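Local coordinates for CrRbcX-IIa (Chlamydomonas reinhardtii, PDB 5BS1), which probably acts as a homodimeric chaperone in the assembly of Rubisco, at residues Ser9-Ser12 and Pro13-Ala17; Val19-Arg22 and Ser23-Thr26; His80-Ala83 and Leu84-Glu88. All blocks are in the same frame, centred on the assembly; numbering follows the deposited sequence. Where two conformers were deposited one is given.

Contact 1 of 3, residues Ser9-Ser12 and Pro13-Ala17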
# COMPACT_ATOMS: atom_id res chain seq x y z
N SER A 9 -7.65 6.51 -11.68
CA SER A 9 -6.76 7.51 -12.24
C SER A 9 -7.34 8.90 -11.95
O SER A 9 -8.47 9.20 -12.33
CB SER A 9 -6.58 7.33 -13.76
OG SER A 9 -5.71 8.31 -14.28
N GLY A 10 -6.56 9.73 -11.27
CA GLY A 10 -7.03 11.00 -10.76
C GLY A 10 -7.16 11.08 -9.23
O GLY A 10 -7.36 12.16 -8.66
N ALA A 11 -7.11 9.93 -8.59
CA ALA A 11 -7.10 9.87 -7.12
C ALA A 11 -5.81 10.39 -6.57
O ALA A 11 -4.75 10.23 -7.17
CB ALA A 11 -7.30 8.45 -6.67
N SER A 12 -5.85 10.93 -5.36
CA SER A 12 -4.62 11.34 -4.68
C SER A 12 -3.80 10.17 -4.27
O SER A 12 -4.33 9.07 -4.15
CB SER A 12 -4.92 12.15 -3.44
OG SER A 12 -5.64 11.33 -2.52
N PRO A 13 -2.51 10.39 -4.00
CA PRO A 13 -1.72 9.28 -3.44
C PRO A 13 -2.32 8.76 -2.12
O PRO A 13 -2.30 7.57 -1.85
CB PRO A 13 -0.34 9.91 -3.24
CG PRO A 13 -0.28 10.93 -4.33
CD PRO A 13 -1.65 11.54 -4.32
N GLU A 14 -2.85 9.67 -1.32
CA GLU A 14 -3.49 9.31 -0.05
C GLU A 14 -4.70 8.39 -0.27
O GLU A 14 -4.87 7.38 0.46
CB GLU A 14 -3.91 10.56 0.71
CG GLU A 14 -2.75 11.36 1.31
CD GLU A 14 -2.19 12.42 0.41
OE1 GLU A 14 -2.51 12.47 -0.79
OE2 GLU A 14 -1.39 13.24 0.90
N ARG A 15 -5.53 8.71 -1.25
CA ARG A 15 -6.68 7.86 -1.53
C ARG A 15 -6.27 6.52 -2.11
O ARG A 15 -6.81 5.48 -1.75
CB ARG A 15 -7.63 8.57 -2.48
CG ARG A 15 -8.82 7.70 -2.82
CD ARG A 15 -10.01 8.38 -3.49
NE ARG A 15 -11.00 7.34 -3.47
CZ ARG A 15 -11.81 7.08 -2.46
NH1 ARG A 15 -12.56 6.00 -2.49
NH2 ARG A 15 -11.89 7.93 -1.42
N LYS A 16 -5.30 6.54 -3.01
CA LYS A 16 -4.77 5.29 -3.55
C LYS A 16 -4.25 4.40 -2.42
O LYS A 16 -4.56 3.21 -2.41
CB LYS A 16 -3.68 5.55 -4.59
CG LYS A 16 -4.20 6.18 -5.85
CD LYS A 16 -3.12 6.24 -6.93
CE LYS A 16 -3.69 6.84 -8.21
NZ LYS A 16 -2.58 7.09 -9.17
N ALA A 17 -3.51 4.97 -1.48
CA ALA A 17 -2.99 4.22 -0.35
C ALA A 17 -4.13 3.68 0.50
O ALA A 17 -4.07 2.53 0.92
CB ALA A 17 -2.05 5.08 0.47
O HOH W 1 -4.11 10.13 -9.94
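S12 is the N-cap of helix 13-38: its side chain accepts from R15 N. One side-chain bond makes the cap. It runs from R15 N to the hydroxyl S12 OG at 2.9 Å, with an N-H...O angle of 159°. With OG between the backbone N and the carbonyl carbon (chi1 63°), the hydroxyl points forward to the amide of R15. The backbone adds its own bond. S12 O accepts from K16 N, also at 2.9 Å, and this is the first i to i+4 bond of the helix.

Apolar contact comes from A11. Its CB lies 3.9 Å from K16 CG, alongside the aliphatic part of the lysine. It also approaches R15 CD, from which the guanidinium leads away to a salt bridge with E109 of the second subunit. E14 also reaches the second subunit: its OE2 accepts from E98 N there.

Water joins the loop to the lysine. K16 NZ is bonded to P4 O and has only a weak 3.5 Å bond to water 1. That water accepts from G10 N at 2.8 Å and donates to A11 O at 2.8 Å.

Contact 2 of 3, residues Val19-Arg22 and Ser23-Thr26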
# COMPACT_ATOMS: atom_id res chain seq x y z
N VAL A 19 -7.23 2.92 -0.37
CA VAL A 19 -7.91 1.80 -1.08
C VAL A 19 -7.04 0.54 -1.10
O VAL A 19 -7.51 -0.57 -0.89
CB VAL A 19 -8.37 2.24 -2.48
CG1 VAL A 19 -8.97 1.07 -3.22
CG2 VAL A 19 -9.39 3.36 -2.32
N ALA A 20 -5.74 0.73 -1.30
CA ALA A 20 -4.80 -0.38 -1.25
C ALA A 20 -4.80 -1.02 0.13
O ALA A 20 -4.78 -2.25 0.27
CB ALA A 20 -3.41 0.10 -1.60
N LEU A 21 -4.83 -0.20 1.17
CA LEU A 21 -4.89 -0.71 2.56
C LEU A 21 -6.18 -1.48 2.78
O LEU A 21 -6.17 -2.54 3.41
CB LEU A 21 -4.77 0.40 3.60
CG LEU A 21 -3.38 1.01 3.77
CD1 LEU A 21 -3.49 2.26 4.59
CD2 LEU A 21 -2.40 0.03 4.38
N ARG A 22 -7.29 -0.98 2.24
CA ARG A 22 -8.56 -1.68 2.39
C ARG A 22 -8.47 -3.08 1.81
O ARG A 22 -8.99 -4.04 2.40
CB ARG A 22 -9.70 -0.87 1.74
CG ARG A 22 -10.07 0.38 2.56
CD ARG A 22 -11.48 0.88 2.32
NE ARG A 22 -12.34 -0.25 2.60
CZ ARG A 22 -13.22 -0.82 1.79
NH1 ARG A 22 -13.76 -1.97 2.17
NH2 ARG A 22 -13.61 -0.23 0.65
N SER A 23 -7.85 -3.21 0.65
CA SER A 23 -7.66 -4.54 0.03
C SER A 23 -6.76 -5.40 0.88
O SER A 23 -7.01 -6.60 1.10
CB SER A 23 -7.10 -4.46 -1.39
OG SER A 23 -8.05 -3.95 -2.28
N LEU A 24 -5.68 -4.81 1.38
CA LEU A 24 -4.79 -5.53 2.30
C LEU A 24 -5.54 -6.06 3.52
O LEU A 24 -5.38 -7.21 3.93
CB LEU A 24 -3.62 -4.64 2.72
CG LEU A 24 -2.67 -5.24 3.75
CD1 LEU A 24 -1.96 -6.46 3.21
CD2 LEU A 24 -1.67 -4.22 4.27
N PHE A 25 -6.39 -5.24 4.12
CA PHE A 25 -7.13 -5.60 5.31
C PHE A 25 -8.11 -6.72 5.03
O PHE A 25 -8.32 -7.61 5.86
CB PHE A 25 -7.82 -4.39 5.94
CG PHE A 25 -6.88 -3.26 6.36
CD1 PHE A 25 -5.51 -3.45 6.57
CD2 PHE A 25 -7.41 -2.02 6.61
CE1 PHE A 25 -4.69 -2.39 6.96
CE2 PHE A 25 -6.59 -0.96 6.99
CZ PHE A 25 -5.24 -1.15 7.19
N THR A 26 -8.72 -6.70 3.84
CA THR A 26 -9.60 -7.77 3.45
C THR A 26 -8.85 -9.08 3.35
O THR A 26 -9.34 -10.11 3.80
CB THR A 26 -10.30 -7.43 2.10
OG1 THR A 26 -11.03 -6.18 2.26
CG2 THR A 26 -11.27 -8.53 1.69
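L21 and F25 are an i to i+4 pair of an alpha-helix, in the buried middle of helix 13-38, and the F25 ring covers the L21 backbone carbonyl. L21 O lies 3.1 Å above the ring plane, offset toward the rim, and F25 CG is its nearest ring atom. The same oxygen accepts from F25 N at 2.8 Å, nearly along the C=O axis. Ring and amide of one residue therefore both meet one carbonyl. With CG beside the backbone N (chi1 -59°), the ring leans back over the preceding turn. Its far end reaches the L21 side chain, with F25 CZ 3.9 Å from L21 CB. The two side chains lie side by side and point the same way. L24 adds a looser apolar touch, its CD2 4.3 Å from L21 CD2.

The backbone holds this row in place with regular alpha-helical bonds. S23 N donates to V19 O at 3.1 Å, and L24 N donates to A20 O.

Other parts of the fold fix the outer groups. F97 and Y93 meet the F25 ring at steep angles, so aromatic residues pack round it. R22 reaches a salt bridge with D69 through NH2, and its NE bonds to T110 OG1 of the second subunit. L21 also packs on T102 of that subunit. The turn therefore serves both the chain core and the dimer interface.

T26 OG1 is hydrogen-bonded to R90 NH1 and G67 O, which fastens the turn to two other parts of the chain. The same hydroxyl lies 3.0 Å from R22 O, the oxygen that takes the hydrogen bond from T26 N.

Contact 3 of 3, residues His80-Ala83 and Leu84-Glu88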
# COMPACT_ATOMS: atom_id res chain seq x y z
N HIS A 80 -23.30 -16.17 2.99
CA HIS A 80 -23.55 -14.94 3.74
C HIS A 80 -22.89 -14.95 5.11
O HIS A 80 -22.33 -13.93 5.53
CB HIS A 80 -25.07 -14.79 3.85
CG HIS A 80 -25.53 -13.58 4.60
ND1 HIS A 80 -25.95 -13.64 5.91
CD2 HIS A 80 -25.66 -12.29 4.21
CE1 HIS A 80 -26.28 -12.42 6.31
NE2 HIS A 80 -26.13 -11.60 5.29
N ALA A 81 -22.94 -16.06 5.83
CA ALA A 81 -22.36 -16.14 7.16
C ALA A 81 -20.84 -15.89 7.10
O ALA A 81 -20.27 -15.22 7.95
CB ALA A 81 -22.64 -17.46 7.79
N LEU A 82 -20.22 -16.48 6.09
CA LEU A 82 -18.76 -16.31 5.91
C LEU A 82 -18.45 -14.82 5.62
O LEU A 82 -17.51 -14.27 6.18
CB LEU A 82 -18.26 -17.19 4.80
CG LEU A 82 -16.83 -17.00 4.29
CD1 LEU A 82 -15.85 -17.24 5.43
CD2 LEU A 82 -16.57 -17.89 3.08
N ALA A 83 -19.22 -14.21 4.71
CA ALA A 83 -19.04 -12.79 4.41
C ALA A 83 -19.20 -11.92 5.65
O ALA A 83 -18.36 -11.03 5.88
CB ALA A 83 -19.97 -12.32 3.32
N LEU A 84 -20.21 -12.18 6.48
CA LEU A 84 -20.36 -11.42 7.72
C LEU A 84 -19.13 -11.51 8.60
O LEU A 84 -18.69 -10.53 9.17
CB LEU A 84 -21.59 -11.83 8.51
CG LEU A 84 -22.97 -11.55 7.93
CD1 LEU A 84 -24.02 -12.01 8.92
CD2 LEU A 84 -23.18 -10.10 7.56
N ARG A 85 -18.57 -12.72 8.72
CA ARG A 85 -17.39 -12.89 9.54
C ARG A 85 -16.17 -12.16 8.97
O ARG A 85 -15.44 -11.52 9.72
CB ARG A 85 -17.08 -14.38 9.69
CG ARG A 85 -15.84 -14.67 10.52
CD ARG A 85 -15.96 -14.20 11.95
NE ARG A 85 -14.76 -14.52 12.71
CZ ARG A 85 -14.30 -13.82 13.73
NH1 ARG A 85 -14.96 -12.76 14.18
NH2 ARG A 85 -13.16 -14.16 14.32
N LEU A 86 -15.97 -12.25 7.67
CA LEU A 86 -14.83 -11.58 7.01
C LEU A 86 -14.98 -10.07 7.18
O LEU A 86 -13.99 -9.39 7.41
CB LEU A 86 -14.78 -11.94 5.55
CG LEU A 86 -14.36 -13.38 5.23
CD1 LEU A 86 -14.71 -13.72 3.79
CD2 LEU A 86 -12.88 -13.57 5.51
N MSE A 87 -16.21 -9.57 7.03
CA MSE A 87 -16.50 -8.12 7.22
C MSE A 87 -16.19 -7.67 8.63
O MSE A 87 -15.58 -6.63 8.82
CB MSE A 87 -17.95 -7.83 6.87
CG MSE A 87 -18.02 -7.74 5.36
SE MSE A 87 -19.70 -7.07 4.60
CE MSE A 87 -20.34 -8.85 4.92
N GLU A 88 -16.59 -8.47 9.62
CA GLU A 88 -16.35 -8.16 11.02
C GLU A 88 -14.83 -8.06 11.27
O GLU A 88 -14.36 -7.14 11.94
CB GLU A 88 -16.99 -9.26 11.90
CG GLU A 88 -16.66 -9.27 13.38
CD GLU A 88 -17.44 -10.36 14.15
OE1 GLU A 88 -17.57 -11.52 13.68
OE2 GLU A 88 -17.96 -10.05 15.25
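The H80 imidazole carries L84 on one face, in a CH-pi contact one turn along helix 80-96. L84 CG stands 4.1 Å from the ring centroid, 25° off the ring normal, and is offset toward the rim. The methyl L84 CD1 comes closer still to one ring atom, 3.5 Å from H80 CE1. The two side chains cross obliquely. The imidazole swings out opposite its own amide nitrogen (chi1 179°), which sets it beside the isobutyl group of L84.

The second flat group is the R85 guanidinium. E88 lies at its edge, in plane, and R85 NH1 bonds to E88 OE1 at 2.9 Å in a salt bridge. The nitrogen approaches that oxygen from above the carboxylate plane, 71° out of it. R85 NH2 holds a second partner, Q36 OE1 on helix 13-38.

The buried side of the helix is apolar. L82 CG touches L86 CD1 at 3.9 Å. Both leucines pack on V33 of helix 13-38 and on helix 69-78. The chain of selenomethionine M87 turns at chi3, the CG-SE bond, and folds back along the helix. Its terminal methyl CE lies 3.8 Å from A83 CB and nearer still, 3.1 Å, to A83 O. M87 and L84 also pack on M118 of the second subunit, and H80 packs on A121 there.

Underneath run the i to i+4 backbone bonds, such as L84 N to H80 O at 2.9 Å. The chemistry splits the helix by side: L82 and L86 join it to neighbouring helices; H80, L84 and M87 face the second subunit; and the R85 charge is probably balanced by the exposed E88.

From the N terminus, the chain first passes through contact 1, where the loop before helix 13-38 leads into its first turn. Contact 2 follows further along the same helix, its centre about 13 Å from that of contact 1. Contact 3 comes much later, on helix 80-96, and packs that helix on helices 13-38, 46-59 and 69-78. Each contact joins adjoining residues, so none closes a long loop, and the three run in series without nesting or crossing. Contacts 2 and 3 do not touch, although their nearest atoms are about 5 Å apart. Helix 13-38 connects the first two, and all three contacts also reach the second subunit.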